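PDB 3NNB: alginate lyase from Bacteroides ovatus, which probably cleaves alginate, a polymer of uronic acids, by beta-elimination at the glycosidic bonds between its sugar units. Local coordinates for residues Glu173-Met178 with Glu197-Leu202; Asp103-Val108 with Ile168-Glu173; Ser326-Pro329 with Glu335-Lys338; Pro266-Arg271 with Leu275-Phe280. All coordinates share one frame; numbering follows the deposited sequence. Where two conformers were deposited one is given.

Contact 1: Glu173-Met178 with Glu197-Leu202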
loop_
_atom_site.group_PDB
_atom_site.type_symbol
_atom_site.label_atom_id
_atom_site.label_comp_id
_atom_site.label_asym_id
_atom_site.label_seq_id
_atom_site.Cartn_x
_atom_site.Cartn_y
_atom_site.Cartn_z
ATOM N N GLU A 173 4.718 -3.217 1.494
ATOM C CA GLU A 173 5.024 -3.299 2.897
ATOM C C GLU A 173 5.221 -4.744 3.373
ATOM O O GLU A 173 6.141 -5.033 4.130
ATOM C CB GLU A 173 3.893 -2.626 3.708
ATOM C CG GLU A 173 4.116 -2.624 5.157
ATOM C CD GLU A 173 3.086 -1.784 5.942
ATOM O OE1 GLU A 173 2.085 -1.381 5.333
ATOM O OE2 GLU A 173 3.299 -1.629 7.178
HETATM N N MSE A 174 4.352 -5.657 2.914
HETATM C CA MSE A 174 4.494 -7.067 3.240
HETATM C C MSE A 174 5.890 -7.620 2.947
HETATM O O MSE A 174 6.424 -8.405 3.707
HETATM C CB MSE A 174 3.445 -7.879 2.488
HETATM C CG MSE A 174 3.322 -9.272 3.023
HETATM SE SE MSE A 174 2.189 -10.429 1.955
HETATM C CE MSE A 174 3.393 -10.615 0.497
ATOM N N ILE A 175 6.478 -7.173 1.840
ATOM C CA ILE A 175 7.802 -7.630 1.452
ATOM C C ILE A 175 8.814 -7.234 2.540
ATOM O O ILE A 175 9.673 -8.043 2.901
ATOM C CB ILE A 175 8.220 -7.082 0.085
ATOM C CG1 ILE A 175 7.550 -7.933 -1.016
ATOM C CG2 ILE A 175 9.775 -7.039 -0.035
ATOM C CD1 ILE A 175 7.588 -7.263 -2.425
ATOM N N ASP A 176 8.705 -6.016 3.061
ATOM C CA ASP A 176 9.591 -5.597 4.162
ATOM C C ASP A 176 9.405 -6.481 5.392
ATOM O O ASP A 176 10.407 -6.860 6.058
ATOM C CB ASP A 176 9.423 -4.134 4.528
ATOM C CG ASP A 176 10.077 -3.191 3.543
ATOM O OD1 ASP A 176 10.782 -3.645 2.607
ATOM O OD2 ASP A 176 9.852 -1.990 3.707
ATOM N N ALA A 177 8.169 -6.843 5.691
ATOM C CA ALA A 177 7.895 -7.736 6.842
ATOM C C ALA A 177 8.516 -9.113 6.593
ATOM O O ALA A 177 9.048 -9.721 7.527
ATOM C CB ALA A 177 6.391 -7.834 7.091
HETATM N N MSE A 178 8.472 -9.615 5.353
HETATM C CA MSE A 178 9.146 -10.890 5.006
HETATM C C MSE A 178 10.668 -10.791 5.197
HETATM O O MSE A 178 11.306 -11.663 5.816
HETATM C CB MSE A 178 8.803 -11.376 3.606
HETATM C CG MSE A 178 7.317 -11.664 3.443
HETATM SE SE MSE A 178 6.883 -12.670 1.855
HETATM C CE MSE A 178 7.435 -11.368 0.569
ATOM N N GLU A 197 10.101 -16.237 -6.498
ATOM C CA GLU A 197 9.628 -16.775 -7.789
ATOM C C GLU A 197 8.218 -16.268 -8.115
ATOM O O GLU A 197 7.938 -15.902 -9.242
ATOM C CB GLU A 197 9.685 -18.307 -7.819
ATOM C CG GLU A 197 11.122 -18.841 -8.008
ATOM C CD GLU A 197 11.237 -20.360 -8.029
ATOM O OE1 GLU A 197 10.227 -21.048 -7.830
ATOM O OE2 GLU A 197 12.360 -20.855 -8.253
ATOM N N TRP A 198 7.339 -16.219 -7.110
ATOM C CA TRP A 198 5.990 -15.658 -7.318
ATOM C C TRP A 198 6.063 -14.196 -7.763
ATOM O O TRP A 198 5.449 -13.812 -8.769
ATOM C CB TRP A 198 5.143 -15.797 -6.052
ATOM C CG TRP A 198 3.682 -15.541 -6.278
ATOM C CD1 TRP A 198 2.717 -16.497 -6.480
ATOM C CD2 TRP A 198 2.998 -14.286 -6.258
ATOM N NE1 TRP A 198 1.508 -15.919 -6.631
ATOM C CE2 TRP A 198 1.634 -14.564 -6.492
ATOM C CE3 TRP A 198 3.390 -12.970 -6.048
ATOM C CZ2 TRP A 198 0.678 -13.582 -6.550
ATOM C CZ3 TRP A 198 2.435 -11.993 -6.104
ATOM C CH2 TRP A 198 1.087 -12.307 -6.351
ATOM N N PHE A 199 6.849 -13.376 -7.049
ATOM C CA PHE A 199 6.959 -11.963 -7.382
ATOM C C PHE A 199 7.679 -11.793 -8.731
ATOM O O PHE A 199 7.424 -10.842 -9.426
ATOM C CB PHE A 199 7.638 -11.167 -6.253
ATOM C CG PHE A 199 6.666 -10.727 -5.194
ATOM C CD1 PHE A 199 5.866 -9.594 -5.401
ATOM C CD2 PHE A 199 6.454 -11.502 -4.030
ATOM C CE1 PHE A 199 4.935 -9.216 -4.477
ATOM C CE2 PHE A 199 5.504 -11.108 -3.117
ATOM C CZ PHE A 199 4.740 -9.960 -3.340
ATOM N N THR A 200 8.584 -12.698 -9.092
ATOM C CA THR A 200 9.283 -12.611 -10.404
ATOM C C THR A 200 8.245 -12.776 -11.508
ATOM O O THR A 200 8.246 -12.019 -12.472
ATOM C CB THR A 200 10.377 -13.678 -10.534
ATOM O OG1 THR A 200 11.442 -13.427 -9.587
ATOM C CG2 THR A 200 10.918 -13.725 -11.940
ATOM N N GLN A 201 7.346 -13.759 -11.345
ATOM C CA GLN A 201 6.273 -13.985 -12.282
ATOM C C GLN A 201 5.286 -12.847 -12.344
ATOM O O GLN A 201 4.848 -12.430 -13.408
ATOM C CB GLN A 201 5.572 -15.280 -12.007
ATOM C CG GLN A 201 6.411 -16.478 -12.352
ATOM C CD GLN A 201 5.649 -17.767 -12.047
ATOM O OE1 GLN A 201 5.617 -18.215 -10.925
ATOM N NE2 GLN A 201 5.022 -18.331 -13.047
ATOM N N LEU A 202 4.939 -12.295 -11.198
ATOM C CA LEU A 202 4.095 -11.103 -11.189
ATOM C C LEU A 202 4.706 -9.939 -11.966
ATOM O O LEU A 202 4.021 -9.295 -12.744
ATOM C CB LEU A 202 3.806 -10.675 -9.747
ATOM C CG LEU A 202 2.921 -9.435 -9.610
ATOM C CD1 LEU A 202 1.477 -9.668 -10.162
ATOM C CD2 LEU A 202 2.900 -8.877 -8.200
#

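Contact 2: Asp103-Val108 with Ile168-Glu173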
loop_
_atom_site.group_PDB
_atom_site.type_symbol
_atom_site.label_atom_id
_atom_site.label_comp_id
_atom_site.label_asym_id
_atom_site.label_seq_id
_atom_site.Cartn_x
_atom_site.Cartn_y
_atom_site.Cartn_z
ATOM N N ASP A 103 -6.716 -9.361 4.490
ATOM C CA ASP A 103 -6.552 -10.003 5.806
ATOM C C ASP A 103 -5.200 -10.714 5.859
ATOM O O ASP A 103 -4.502 -10.664 6.878
ATOM C CB ASP A 103 -7.630 -11.050 6.064
ATOM C CG ASP A 103 -8.976 -10.442 6.418
ATOM O OD1 ASP A 103 -9.057 -9.251 6.749
ATOM O OD2 ASP A 103 -9.939 -11.218 6.334
HETATM N N MSE A 104 -4.865 -11.417 4.771
HETATM C CA MSE A 104 -3.600 -12.157 4.669
HETATM C C MSE A 104 -2.411 -11.215 4.742
HETATM O O MSE A 104 -1.491 -11.396 5.536
HETATM C CB MSE A 104 -3.590 -12.990 3.373
HETATM C CG MSE A 104 -2.318 -13.870 3.123
HETATM SE SE MSE A 104 -0.784 -12.867 2.517
HETATM C CE MSE A 104 -1.529 -12.135 0.887
ATOM N N SER A 105 -2.439 -10.180 3.912
ATOM C CA SER A 105 -1.339 -9.232 3.846
ATOM C C SER A 105 -1.109 -8.522 5.190
ATOM O O SER A 105 0.029 -8.358 5.676
ATOM C CB SER A 105 -1.639 -8.220 2.733
ATOM O OG SER A 105 -0.656 -7.218 2.696
ATOM N N LYS A 106 -2.196 -8.085 5.800
ATOM C CA LYS A 106 -2.126 -7.453 7.115
ATOM C C LYS A 106 -1.578 -8.402 8.161
ATOM O O LYS A 106 -0.770 -8.018 9.004
ATOM C CB LYS A 106 -3.476 -6.914 7.538
ATOM C CG LYS A 106 -3.887 -5.726 6.734
ATOM C CD LYS A 106 -5.181 -5.105 7.298
ATOM C CE LYS A 106 -6.426 -5.668 6.691
ATOM N NZ LYS A 106 -7.551 -4.694 6.869
ATOM N N ALA A 107 -2.019 -9.650 8.113
ATOM C CA ALA A 107 -1.556 -10.664 9.090
ATOM C C ALA A 107 -0.066 -10.954 8.954
ATOM O O ALA A 107 0.653 -11.046 9.942
ATOM C CB ALA A 107 -2.388 -11.976 8.951
ATOM N N VAL A 108 0.416 -11.087 7.733
ATOM C CA VAL A 108 1.819 -11.388 7.511
ATOM C C VAL A 108 2.665 -10.215 7.964
ATOM O O VAL A 108 3.724 -10.409 8.571
ATOM C CB VAL A 108 2.076 -11.734 6.034
ATOM C CG1 VAL A 108 3.563 -11.705 5.725
ATOM C CG2 VAL A 108 1.431 -13.149 5.706
ATOM N N ILE A 168 -3.229 -4.898 -4.594
ATOM C CA ILE A 168 -2.073 -5.542 -3.991
ATOM C C ILE A 168 -1.025 -4.573 -3.524
ATOM O O ILE A 168 0.091 -4.955 -3.230
ATOM C CB ILE A 168 -1.429 -6.599 -4.940
ATOM C CG1 ILE A 168 -1.000 -6.024 -6.298
ATOM C CG2 ILE A 168 -2.374 -7.797 -5.079
ATOM C CD1 ILE A 168 0.127 -6.882 -6.997
ATOM N N TYR A 169 -1.364 -3.275 -3.469
ATOM C CA TYR A 169 -0.368 -2.264 -3.098
ATOM C C TYR A 169 0.311 -2.593 -1.734
ATOM O O TYR A 169 1.505 -2.332 -1.570
ATOM C CB TYR A 169 -0.968 -0.874 -3.047
ATOM C CG TYR A 169 0.094 0.203 -2.866
ATOM C CD1 TYR A 169 0.730 0.743 -3.972
ATOM C CD2 TYR A 169 0.496 0.627 -1.598
ATOM C CE1 TYR A 169 1.726 1.687 -3.830
ATOM C CE2 TYR A 169 1.489 1.578 -1.447
ATOM C CZ TYR A 169 2.101 2.100 -2.581
ATOM O OH TYR A 169 3.120 3.045 -2.415
ATOM N N SER A 170 -0.442 -3.147 -0.785
ATOM C CA SER A 170 0.117 -3.533 0.515
ATOM C C SER A 170 1.243 -4.587 0.449
ATOM O O SER A 170 1.988 -4.744 1.428
ATOM C CB SER A 170 -0.965 -3.995 1.498
ATOM O OG SER A 170 -1.520 -5.218 1.101
ATOM N N PHE A 171 1.420 -5.257 -0.699
ATOM C CA PHE A 171 2.537 -6.169 -0.845
ATOM C C PHE A 171 3.873 -5.425 -0.746
ATOM O O PHE A 171 4.904 -6.013 -0.394
ATOM C CB PHE A 171 2.454 -6.939 -2.160
ATOM C CG PHE A 171 1.416 -8.019 -2.203
ATOM C CD1 PHE A 171 0.515 -8.275 -1.167
ATOM C CD2 PHE A 171 1.316 -8.783 -3.355
ATOM C CE1 PHE A 171 -0.427 -9.321 -1.277
ATOM C CE2 PHE A 171 0.390 -9.796 -3.448
ATOM C CZ PHE A 171 -0.480 -10.064 -2.405
ATOM N N THR A 172 3.867 -4.127 -1.028
ATOM C CA THR A 172 5.089 -3.315 -0.894
ATOM C C THR A 172 5.616 -3.365 0.534
ATOM O O THR A 172 6.821 -3.584 0.765
ATOM C CB THR A 172 4.887 -1.872 -1.372
ATOM O OG1 THR A 172 3.860 -1.231 -0.601
ATOM C CG2 THR A 172 4.630 -1.840 -2.918
ATOM N N GLU A 173 4.718 -3.217 1.494
ATOM C CA GLU A 173 5.024 -3.299 2.897
ATOM C C GLU A 173 5.221 -4.744 3.373
ATOM O O GLU A 173 6.141 -5.033 4.130
ATOM C CB GLU A 173 3.893 -2.626 3.708
ATOM C CG GLU A 173 4.116 -2.624 5.157
ATOM C CD GLU A 173 3.086 -1.784 5.942
ATOM O OE1 GLU A 173 2.085 -1.381 5.333
ATOM O OE2 GLU A 173 3.299 -1.629 7.178
HETATM O O HOH W 1 0.942 -5.463 4.206
#

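Contact 3: Ser326-Pro329 with Glu335-Lys338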
loop_
_atom_site.group_PDB
_atom_site.type_symbol
_atom_site.label_atom_id
_atom_site.label_comp_id
_atom_site.label_asym_id
_atom_site.label_seq_id
_atom_site.Cartn_x
_atom_site.Cartn_y
_atom_site.Cartn_z
ATOM N N SER A 326 -15.446 23.004 6.586
ATOM C CA SER A 326 -16.020 24.163 5.915
ATOM C C SER A 326 -15.046 24.919 5.052
ATOM O O SER A 326 -15.460 25.533 4.046
ATOM C CB SER A 326 -16.621 25.139 6.944
ATOM O OG SER A 326 -15.673 25.658 7.842
ATOM N N GLU A 327 -13.757 24.833 5.395
ATOM C CA GLU A 327 -12.750 25.663 4.722
ATOM C C GLU A 327 -12.081 24.924 3.554
ATOM O O GLU A 327 -11.340 25.525 2.788
ATOM C CB GLU A 327 -11.717 26.128 5.732
ATOM C CG GLU A 327 -12.328 26.909 6.924
ATOM C CD GLU A 327 -13.295 27.955 6.479
ATOM O OE1 GLU A 327 -12.863 28.976 5.862
ATOM O OE2 GLU A 327 -14.519 27.756 6.681
ATOM N N TRP A 328 -12.307 23.610 3.478
ATOM C CA TRP A 328 -11.783 22.759 2.405
ATOM C C TRP A 328 -12.714 22.847 1.189
ATOM O O TRP A 328 -13.848 22.375 1.223
ATOM C CB TRP A 328 -11.730 21.305 2.929
ATOM C CG TRP A 328 -11.420 20.249 1.948
ATOM C CD1 TRP A 328 -12.257 19.250 1.567
ATOM C CD2 TRP A 328 -10.158 19.976 1.333
ATOM N NE1 TRP A 328 -11.623 18.397 0.691
ATOM C CE2 TRP A 328 -10.325 18.819 0.528
ATOM C CE3 TRP A 328 -8.914 20.600 1.354
ATOM C CZ2 TRP A 328 -9.296 18.295 -0.251
ATOM C CZ3 TRP A 328 -7.897 20.071 0.568
ATOM C CH2 TRP A 328 -8.096 18.920 -0.212
ATOM N N PRO A 329 -12.239 23.477 0.096
ATOM C CA PRO A 329 -13.104 23.785 -1.028
ATOM C C PRO A 329 -13.227 22.666 -2.088
ATOM O O PRO A 329 -13.375 22.946 -3.266
ATOM C CB PRO A 329 -12.452 25.043 -1.599
ATOM C CG PRO A 329 -10.949 24.794 -1.362
ATOM C CD PRO A 329 -10.881 24.060 -0.069
ATOM N N GLU A 335 -14.977 10.161 6.434
ATOM C CA GLU A 335 -13.626 10.014 6.988
ATOM C C GLU A 335 -12.835 11.316 7.183
ATOM O O GLU A 335 -11.610 11.284 7.125
ATOM C CB GLU A 335 -12.837 9.059 6.088
ATOM C CG GLU A 335 -13.375 7.656 6.068
ATOM C CD GLU A 335 -12.668 6.699 5.093
ATOM O OE1 GLU A 335 -12.031 7.104 4.097
ATOM O OE2 GLU A 335 -12.738 5.489 5.348
ATOM N N TRP A 336 -13.510 12.441 7.427
ATOM C CA TRP A 336 -12.795 13.706 7.657
ATOM C C TRP A 336 -11.767 13.606 8.770
ATOM O O TRP A 336 -10.613 13.897 8.574
ATOM C CB TRP A 336 -13.780 14.856 7.928
ATOM C CG TRP A 336 -13.054 16.132 8.119
ATOM C CD1 TRP A 336 -12.749 16.716 9.320
ATOM C CD2 TRP A 336 -12.481 16.963 7.108
ATOM N NE1 TRP A 336 -12.004 17.858 9.116
ATOM C CE2 TRP A 336 -11.854 18.040 7.760
ATOM C CE3 TRP A 336 -12.475 16.929 5.715
ATOM C CZ2 TRP A 336 -11.209 19.057 7.064
ATOM C CZ3 TRP A 336 -11.804 17.927 5.028
ATOM C CH2 TRP A 336 -11.185 18.988 5.720
ATOM N N ASP A 337 -12.195 13.215 9.978
ATOM C CA ASP A 337 -11.253 13.144 11.095
ATOM C C ASP A 337 -10.147 12.136 10.864
ATOM O O ASP A 337 -8.955 12.385 11.166
ATOM C CB ASP A 337 -12.008 12.800 12.389
ATOM C CG ASP A 337 -12.905 13.898 12.865
ATOM O OD1 ASP A 337 -12.792 15.042 12.422
ATOM O OD2 ASP A 337 -13.718 13.599 13.744
ATOM N N LYS A 338 -10.491 10.973 10.325
ATOM C CA LYS A 338 -9.481 9.963 9.977
ATOM C C LYS A 338 -8.398 10.515 9.038
ATOM O O LYS A 338 -7.214 10.248 9.251
ATOM C CB LYS A 338 -10.162 8.740 9.368
ATOM C CG LYS A 338 -9.287 7.635 8.938
ATOM C CD LYS A 338 -10.136 6.554 8.191
ATOM C CE LYS A 338 -9.252 5.491 7.577
ATOM N NZ LYS A 338 -9.969 4.689 6.539
#

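Contact 4: Pro266-Arg271 with Leu275-Phe280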
loop_
_atom_site.group_PDB
_atom_site.type_symbol
_atom_site.label_atom_id
_atom_site.label_comp_id
_atom_site.label_asym_id
_atom_site.label_seq_id
_atom_site.Cartn_x
_atom_site.Cartn_y
_atom_site.Cartn_z
ATOM N N PRO A 266 -4.816 17.839 -9.437
ATOM C CA PRO A 266 -6.200 18.036 -9.887
ATOM C C PRO A 266 -7.016 16.768 -10.059
ATOM O O PRO A 266 -8.237 16.825 -9.862
ATOM C CB PRO A 266 -6.046 18.764 -11.240
ATOM C CG PRO A 266 -4.627 18.763 -11.568
ATOM C CD PRO A 266 -3.850 18.484 -10.321
ATOM N N LEU A 267 -6.392 15.664 -10.466
ATOM C CA LEU A 267 -7.164 14.438 -10.679
ATOM C C LEU A 267 -7.626 13.805 -9.367
ATOM O O LEU A 267 -8.614 13.060 -9.360
ATOM C CB LEU A 267 -6.394 13.421 -11.511
ATOM C CG LEU A 267 -6.010 13.886 -12.918
ATOM C CD1 LEU A 267 -5.069 12.872 -13.641
ATOM C CD2 LEU A 267 -7.289 14.201 -13.759
ATOM N N GLU A 268 -6.906 14.089 -8.278
ATOM C CA GLU A 268 -7.325 13.681 -6.946
ATOM C C GLU A 268 -8.338 14.673 -6.349
ATOM O O GLU A 268 -9.273 14.279 -5.669
ATOM C CB GLU A 268 -6.127 13.533 -6.029
ATOM C CG GLU A 268 -4.947 12.750 -6.648
ATOM C CD GLU A 268 -5.347 11.417 -7.225
ATOM O OE1 GLU A 268 -6.328 10.785 -6.716
ATOM O OE2 GLU A 268 -4.698 11.017 -8.230
ATOM N N LEU A 269 -8.162 15.974 -6.595
ATOM C CA LEU A 269 -9.075 16.982 -6.027
ATOM C C LEU A 269 -10.476 16.926 -6.637
ATOM O O LEU A 269 -11.410 17.484 -6.060
ATOM C CB LEU A 269 -8.476 18.399 -6.199
ATOM C CG LEU A 269 -7.192 18.617 -5.363
ATOM C CD1 LEU A 269 -6.516 19.984 -5.704
ATOM C CD2 LEU A 269 -7.518 18.483 -3.841
ATOM N N ALA A 270 -10.606 16.285 -7.795
ATOM C CA ALA A 270 -11.922 16.153 -8.445
ATOM C C ALA A 270 -12.754 15.039 -7.808
ATOM O O ALA A 270 -13.942 14.896 -8.143
ATOM C CB ALA A 270 -11.758 15.866 -9.917
ATOM N N ARG A 271 -12.155 14.231 -6.943
ATOM C CA ARG A 271 -12.870 13.083 -6.363
ATOM C C ARG A 271 -13.821 13.441 -5.234
ATOM O O ARG A 271 -13.695 14.498 -4.604
ATOM C CB ARG A 271 -11.862 12.060 -5.848
ATOM C CG ARG A 271 -10.831 11.596 -6.925
ATOM C CD ARG A 271 -11.469 10.935 -8.136
ATOM N NE ARG A 271 -12.095 9.688 -7.746
ATOM C CZ ARG A 271 -11.463 8.526 -7.636
ATOM N NH1 ARG A 271 -10.144 8.421 -7.882
ATOM N NH2 ARG A 271 -12.138 7.446 -7.251
ATOM N N LEU A 275 -9.720 14.928 -0.164
ATOM C CA LEU A 275 -8.663 14.987 0.840
ATOM C C LEU A 275 -8.023 13.591 0.954
ATOM O O LEU A 275 -6.794 13.451 1.014
ATOM C CB LEU A 275 -9.207 15.437 2.171
ATOM C CG LEU A 275 -8.210 15.546 3.312
ATOM C CD1 LEU A 275 -7.127 16.562 2.987
ATOM C CD2 LEU A 275 -8.911 15.909 4.690
ATOM N N GLY A 276 -8.853 12.564 0.974
ATOM C CA GLY A 276 -8.352 11.194 1.039
ATOM C C GLY A 276 -7.420 10.804 -0.096
ATOM O O GLY A 276 -6.363 10.245 0.150
ATOM N N TYR A 277 -7.784 11.132 -1.322
ATOM C CA TYR A 277 -6.947 10.798 -2.459
ATOM C C TYR A 277 -5.670 11.669 -2.540
ATOM O O TYR A 277 -4.626 11.192 -3.012
ATOM C CB TYR A 277 -7.753 10.840 -3.766
ATOM C CG TYR A 277 -8.483 9.542 -4.006
ATOM C CD1 TYR A 277 -7.785 8.392 -4.280
ATOM C CD2 TYR A 277 -9.873 9.424 -3.811
ATOM C CE1 TYR A 277 -8.436 7.168 -4.467
ATOM C CE2 TYR A 277 -10.526 8.183 -3.994
ATOM C CZ TYR A 277 -9.804 7.080 -4.340
ATOM O OH TYR A 277 -10.433 5.853 -4.474
ATOM N N THR A 278 -5.771 12.938 -2.148
ATOM C CA THR A 278 -4.577 13.799 -2.071
ATOM C C THR A 278 -3.562 13.119 -1.129
ATOM O O THR A 278 -2.365 13.017 -1.430
ATOM C CB THR A 278 -4.936 15.180 -1.536
ATOM O OG1 THR A 278 -5.681 15.911 -2.531
ATOM C CG2 THR A 278 -3.675 15.992 -1.145
ATOM N N ILE A 279 -4.042 12.653 0.004
ATOM C CA ILE A 279 -3.175 11.979 0.994
ATOM C C ILE A 279 -2.673 10.590 0.521
ATOM O O ILE A 279 -1.535 10.250 0.718
ATOM C CB ILE A 279 -3.922 11.874 2.368
ATOM C CG1 ILE A 279 -4.103 13.270 2.956
ATOM C CG2 ILE A 279 -3.190 10.911 3.333
ATOM C CD1 ILE A 279 -5.048 13.319 4.167
ATOM N N PHE A 280 -3.561 9.819 -0.085
ATOM C CA PHE A 280 -3.238 8.503 -0.669
ATOM C C PHE A 280 -2.066 8.648 -1.627
ATOM O O PHE A 280 -1.062 7.916 -1.519
ATOM C CB PHE A 280 -4.482 8.034 -1.413
ATOM C CG PHE A 280 -4.492 6.572 -1.881
ATOM C CD1 PHE A 280 -4.491 5.522 -0.986
ATOM C CD2 PHE A 280 -4.618 6.283 -3.237
ATOM C CE1 PHE A 280 -4.606 4.199 -1.437
ATOM C CE2 PHE A 280 -4.718 4.987 -3.687
ATOM C CZ PHE A 280 -4.719 3.948 -2.797
#

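Contact 1: Glu173-Met178 with Glu197-Leu202
The ring of Phe199 has a neighbour on each face: Ile175 CD1 over one, 3.9 Å above the plane and displaced toward the rim, and the indole of the preceding Trp198 over the other, with CE3 above the ring centre. At its edge, close to the ring plane, the selenomethionine Met174 brings its CE methyl to within 4.1 Å of Phe199 CZ. Met178, also selenomethionine, reaches Phe199 CE2 obliquely with CE at 4.2 Å. The Ile175 methyl makes a CH-pi contact, CD1 lying 17° off the ring normal. In Met174 the chain runs extended from the backbone and bends only at its last torsion (chi3 72°), which swings CE toward the phenyl rim. Long, flexible methionine chains suit such a place because their ends can be laid against an aromatic edge. Segments 173-178 and 197-202, on helices 171-180 and 189-208, run roughly antiparallel, their axes at 156° and 13.6 Å apart at closest approach, too far for backbone contact, so a large side chain has to span the interval. Tyr233 of helix 221-236 also meets Phe199, while Met174 touches helices 98-118 and 121-136, placing the cluster among the packed helices of a mainly helical region. Were Phe199 an alanine, the space between the two segments would probably lose its filling, leaving Ile175 CD1 and the Met174 and Met178 methyls without the ring they touch. With no hydrogen bond joining the segments, the association depends on shape, dispersion and the exclusion of water.

Contact 2: Asp103-Val108 with Ile168-Glu173
Ser105 OG is held by two partners: Ser170 OG at 2.7 Å, a hydrogen bond between the two hydroxyls, and a water at 2.8 Å. That water also donates to Ser170 O, at 3.1 Å, so the two serines are tied both directly and through solvent. The arrangement fastens helix 98-118 to a type I beta turn, Ile168 to Phe171, that leads into helix 171-180, within what is probably the alpha/alpha toroid of this lyase clan. Small hydroxyl residues fit here because the backbones come close, with the CA atoms of Ser105 and Ser170 6.8 Å apart. With chi1 at 175°, Ser105 directs its oxygen out from the helix toward the turn, and Ser170 answers with OG set between its own N and carbonyl carbon (chi1 69°). Next to this polar link lies an apolar one. The selenomethionine Met104 brings CE to 3.7 Å from Phe171 CE1, the side chains crossing at about a right angle. Ser105 OG stands near the plane of the Phe171 ring at its edge, and Ile168 CB lies over one face of it. Met104 also packs on Trp134 and Phe135 of helix 121-136, and Phe171 on Tyr233 of helix 221-236. The turn is braced from within as well: Tyr169 O accepts from both Thr172 N and Thr172 OG1, the hydroxyl lying 2.8 Å away and approaching nearly in line with the carbonyl bond.

Contact 3: Ser326-Pro329 with Glu335-Lys338
Trp328 and Trp336 form the tight part of this contact, the benzo end of the Trp336 indole lying against the root of the other side chain. Trp336 CH2 is 3.7 Å from Trp328 CB, and Trp336 CZ3 equally close to Trp328 CD1. The rings meet obliquely, their planes 56° apart. Trp336 extends its indole out from the first turn of helix 336-351 (chi1 -178°), far enough to bridge CA atoms 10.5 Å apart. Tyr320 and Tyr330 each meet Trp328 edge-to-face, and Leu275 of helix 274-293 touches both tryptophans. On the solvent side the polar residues pair within their own segments: Ser326 OG donates to Glu327 OE2 at 2.7 Å, and Lys338 NZ forms a salt bridge with Glu335 OE2 at 3.1 Å, coming from above the carboxylate plane. Without the indole of Trp336, as with a serine here, Trp328 CB and Leu275 would be likely to lose their cover and the loop part of its hold on the helix. Because the segments share no hydrogen bond, the loop is fixed to this helix by aromatic surface, while charges stay at the margin.

Contact 4: Pro266-Arg271 with Leu275-Phe280
Two successive bends in Arg271, chi2 -60° and chi3 -66°, fold its chain back so that the guanidinium lies flat on the Tyr277 ring. The planes are 24° apart, and Arg271 CZ sits 4.2 Å from the ring centroid in a cation-pi stack, with NH1 above the middle of the ring. Further along, Arg271 NH2 passes Tyr277 OH at 3.6 Å, and the methylenes CB and CG rest near Tyr277 CD2. Arginine suits this place because its flat head covers a ring while NH2, out toward the hydroxyl, still forms a salt bridge with Asp86 and a hydrogen bond to a bound citrate. Short helix 266-269 leads by a brief link into helix 274-293, within what is probably the alpha/alpha toroid of this clan; the citrate and a glycerol nearby, both probably from crystallisation, suggest that the pair borders a pocket, consistent with a site suited to carboxylates such as those of alginate. Tyr277 OH is hydrogen-bonded to Tyr69 OH, which probably helps to hold the outer end of the ring. Nearer the backbone, Glu268 is also bent at chi2 and places OE1 3.3 Å from Tyr277 CB, its chain crossing the tyrosine at about a right angle; OE2 accepts from Asn221 N. Beyond the glutamate, Leu269 CD2 approaches Thr278 OG1 to 3.4 Å, while that hydroxyl is hydrogen-bonded to Ala274 O one turn back.

Overall arrangement
Contacts 1 and 2 belong to one buried region: both use helix 171-180 and share Glu173, and they meet where Phe199 CZ comes 3.6 Å from Phe171 CD2. Contact 1 is wholly apolar, whereas contact 2 adds a serine pair and a water. Contacts 3 and 4 lie together on the opposite side of the chain's centre from contact 1, touching through Trp328 CZ2 and Leu275 N, 3.4 Å apart. Contact 3, farthest out and with its centre about 36 Å from that of contact 1, combines an aromatic pair with exposed charges; contact 4 is more buried yet richest in polar groups, as would suit the edge of a probable binding pocket.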